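Local coordinates for protein acyl-CoA dehydrogenase (Geobacillus kaustophilus, PDB 2PG0) that probably dehydrogenates acyl chains at the alpha-beta position, using bound FAD to introduce a double bond, at residues G135-L138 against A139-S142. Sequence-based numbering, arbitrary orientation.
Sequences GSDL and ANIS. With FAD (flavin-adenine dinucleotide), chain C.
With CG anti to the backbone N in both residues (chi1 -171° for Asp137, -163° for Asn140), the carboxylate of Asp137 and the amide of Asn140 come out on one side of a tight turn, their planes 21° apart. The turn belongs to the loop joining strands 125-128 and 144-148 of the acyl-CoA dehydrogenase middle domain. Asp137, the centre of an inverse gamma turn, leads into a short 3-10 turn, where Asn140 N donates to Asp137 O at 3.0 Å and Ile141 N to Leu138 O at 3.2 Å. Across the turn the carboxylate touches the CB of Asn140, OD2 lying 3.5 Å from it, while a water that donates to OD2 and accepts from Asn140 ND2 joins the two polar ends. OD2 also accepts from the backbone N of Phe277 in the second subunit, which ties the turn to that neighbouring chain. A second water links OD1 to Ala139 N. Leu138 and Ile141 run alongside each other, with CD1 of Leu138 3.8 Å from CG2 of Ile141, and Leu138 also touches Met129. Just ahead of the turn, Ser136 grips one FAD phosphate oxygen twice: N to O2A at 3.1 Å, OG to O2A at 2.7 Å.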
loop_
_atom_site.group_PDB
_atom_site.type_symbol
_atom_site.label_atom_id
_atom_site.label_comp_id
_atom_site.label_asym_id
_atom_site.label_seq_id
_atom_site.Cartn_x
_atom_site.Cartn_y
_atom_site.Cartn_z
ATOM N N GLY A 135 -19.169 -21.719 3.157
ATOM C CA GLY A 135 -19.333 -20.530 3.980
ATOM C C GLY A 135 -19.762 -19.386 3.092
ATOM O O GLY A 135 -20.929 -18.982 3.109
ATOM N N SER A 136 -18.819 -18.871 2.298
ATOM C CA SER A 136 -19.121 -17.814 1.323
ATOM C C SER A 136 -20.227 -18.248 0.357
ATOM O O SER A 136 -21.130 -17.464 0.037
ATOM C CB SER A 136 -17.868 -17.418 0.527
ATOM O OG SER A 136 -16.794 -17.059 1.386
ATOM N N ASP A 137 -20.140 -19.499 -0.090
ATOM C CA ASP A 137 -21.085 -20.079 -1.042
ATOM C C ASP A 137 -22.269 -20.702 -0.293
ATOM O O ASP A 137 -22.476 -21.919 -0.320
ATOM C CB ASP A 137 -20.361 -21.118 -1.914
ATOM C CG ASP A 137 -21.209 -21.628 -3.069
ATOM O OD1 ASP A 137 -22.309 -21.079 -3.326
ATOM O OD2 ASP A 137 -20.755 -22.596 -3.720
ATOM N N LEU A 138 -23.041 -19.842 0.364
ATOM C CA LEU A 138 -24.124 -20.263 1.249
ATOM C C LEU A 138 -25.233 -21.054 0.546
ATOM O O LEU A 138 -25.864 -21.921 1.153
ATOM C CB LEU A 138 -24.709 -19.041 1.971
ATOM C CG LEU A 138 -25.435 -19.271 3.301
ATOM C CD1 LEU A 138 -24.535 -19.994 4.305
ATOM C CD2 LEU A 138 -25.911 -17.941 3.863
ATOM N N ALA A 139 -25.470 -20.764 -0.728
ATOM C CA ALA A 139 -26.499 -21.486 -1.476
ATOM C C ALA A 139 -26.171 -22.981 -1.589
ATOM O O ALA A 139 -27.054 -23.792 -1.861
ATOM C CB ALA A 139 -26.710 -20.861 -2.855
ATOM N N ASN A 140 -24.906 -23.333 -1.332
ATOM C CA ASN A 140 -24.410 -24.704 -1.471
ATOM C C ASN A 140 -24.351 -25.509 -0.161
ATOM O O ASN A 140 -23.733 -26.575 -0.104
ATOM C CB ASN A 140 -23.031 -24.693 -2.153
ATOM C CG ASN A 140 -22.629 -26.052 -2.691
ATOM O OD1 ASN A 140 -23.432 -26.750 -3.315
ATOM N ND2 ASN A 140 -21.378 -26.437 -2.452
ATOM N N ILE A 141 -24.994 -25.002 0.890
ATOM C CA ILE A 141 -25.106 -25.747 2.155
ATOM C C ILE A 141 -25.858 -27.063 1.933
ATOM O O ILE A 141 -26.716 -27.144 1.052
ATOM C CB ILE A 141 -25.791 -24.914 3.269
ATOM C CG1 ILE A 141 -27.168 -24.404 2.822
ATOM C CG2 ILE A 141 -24.874 -23.771 3.721
ATOM C CD1 ILE A 141 -28.053 -23.913 3.971
ATOM N N SER A 142 -25.529 -28.090 2.708
ATOM C CA SER A 142 -26.124 -29.403 2.485
ATOM C C SER A 142 -26.845 -30.017 3.692
ATOM O O SER A 142 -27.347 -31.146 3.607
ATOM C CB SER A 142 -25.083 -30.366 1.906
ATOM O OG SER A 142 -24.043 -30.612 2.834
HETATM P PA FAD C . -14.487 -19.957 2.150
HETATM O O1A FAD C . -14.100 -21.384 1.901
HETATM O O2A FAD C . -15.894 -19.630 1.718
HETATM O O5B FAD C . -13.430 -18.982 1.411
HETATM C C5B FAD C . -12.036 -19.133 1.632
HETATM C C4B FAD C . -11.318 -17.961 0.961
HETATM O O4B FAD C . -11.621 -17.972 -0.425
HETATM C C3B FAD C . -11.813 -16.626 1.514
HETATM O O3B FAD C . -10.755 -15.694 1.589
HETATM C C2B FAD C . -12.790 -16.150 0.466
HETATM O O2B FAD C . -12.965 -14.745 0.458
HETATM C C1B FAD C . -12.142 -16.706 -0.802
HETATM N N9A FAD C . -13.133 -16.788 -1.890
HETATM C C8A FAD C . -14.222 -17.623 -1.970
HETATM N N7A FAD C . -14.880 -17.355 -3.120
HETATM C C5A FAD C . -14.228 -16.364 -3.769
HETATM C C6A FAD C . -14.469 -15.715 -4.975
HETATM N N6A FAD C . -15.590 -15.969 -5.658
HETATM N N1A FAD C . -13.613 -14.713 -5.386
HETATM C C2A FAD C . -12.519 -14.355 -4.619
HETATM N N3A FAD C . -12.274 -15.012 -3.425
HETATM C C4A FAD C . -13.124 -15.996 -3.006
HETATM N N1 FAD C . -20.870 -18.664 10.548
HETATM C C2 FAD C . -22.195 -18.732 10.942
HETATM O O2 FAD C . -23.045 -19.143 10.149
HETATM N N3 FAD C . -22.560 -18.352 12.226
HETATM C C4 FAD C . -21.603 -17.907 13.116
HETATM O O4 FAD C . -21.935 -17.585 14.259
HETATM C C4X FAD C . -20.265 -17.826 12.714
HETATM N N5 FAD C . -19.294 -17.377 13.595
HETATM C C5X FAD C . -17.965 -17.323 13.216
HETATM C C6 FAD C . -17.015 -16.892 14.133
HETATM C C7 FAD C . -15.675 -16.826 13.761
HETATM C C7M FAD C . -14.688 -16.341 14.785
HETATM C C8 FAD C . -15.290 -17.202 12.459
HETATM C C8M FAD C . -13.863 -17.158 11.988
HETATM C C9 FAD C . -16.243 -17.641 11.550
HETATM C C9A FAD C . -17.592 -17.700 11.917
HETATM N N10 FAD C . -18.567 -18.128 11.013
HETATM C C10 FAD C . -19.896 -18.210 11.420
HETATM C "C1'" FAD C . -18.227 -18.466 9.577
HETATM C "C2'" FAD C . -17.777 -17.297 8.683
HETATM O "O2'" FAD C . -18.840 -16.467 8.265
HETATM C "C3'" FAD C . -17.092 -17.910 7.466
HETATM O "O3'" FAD C . -15.812 -18.328 7.893
HETATM C "C4'" FAD C . -16.966 -16.969 6.258
HETATM O "O4'" FAD C . -18.225 -16.679 5.678
HETATM C "C5'" FAD C . -16.051 -17.545 5.176
HETATM O "O5'" FAD C . -16.432 -18.866 4.839
HETATM P P FAD C . -15.319 -20.024 4.851
HETATM O O1P FAD C . -14.582 -20.028 6.167
HETATM O O2P FAD C . -15.963 -21.351 4.561
HETATM O O3P FAD C . -14.255 -19.609 3.706
HETATM O O HOH W 1 -19.296 -24.598 -2.263
HETATM O O HOH W 2 -24.160 -18.983 -2.619
#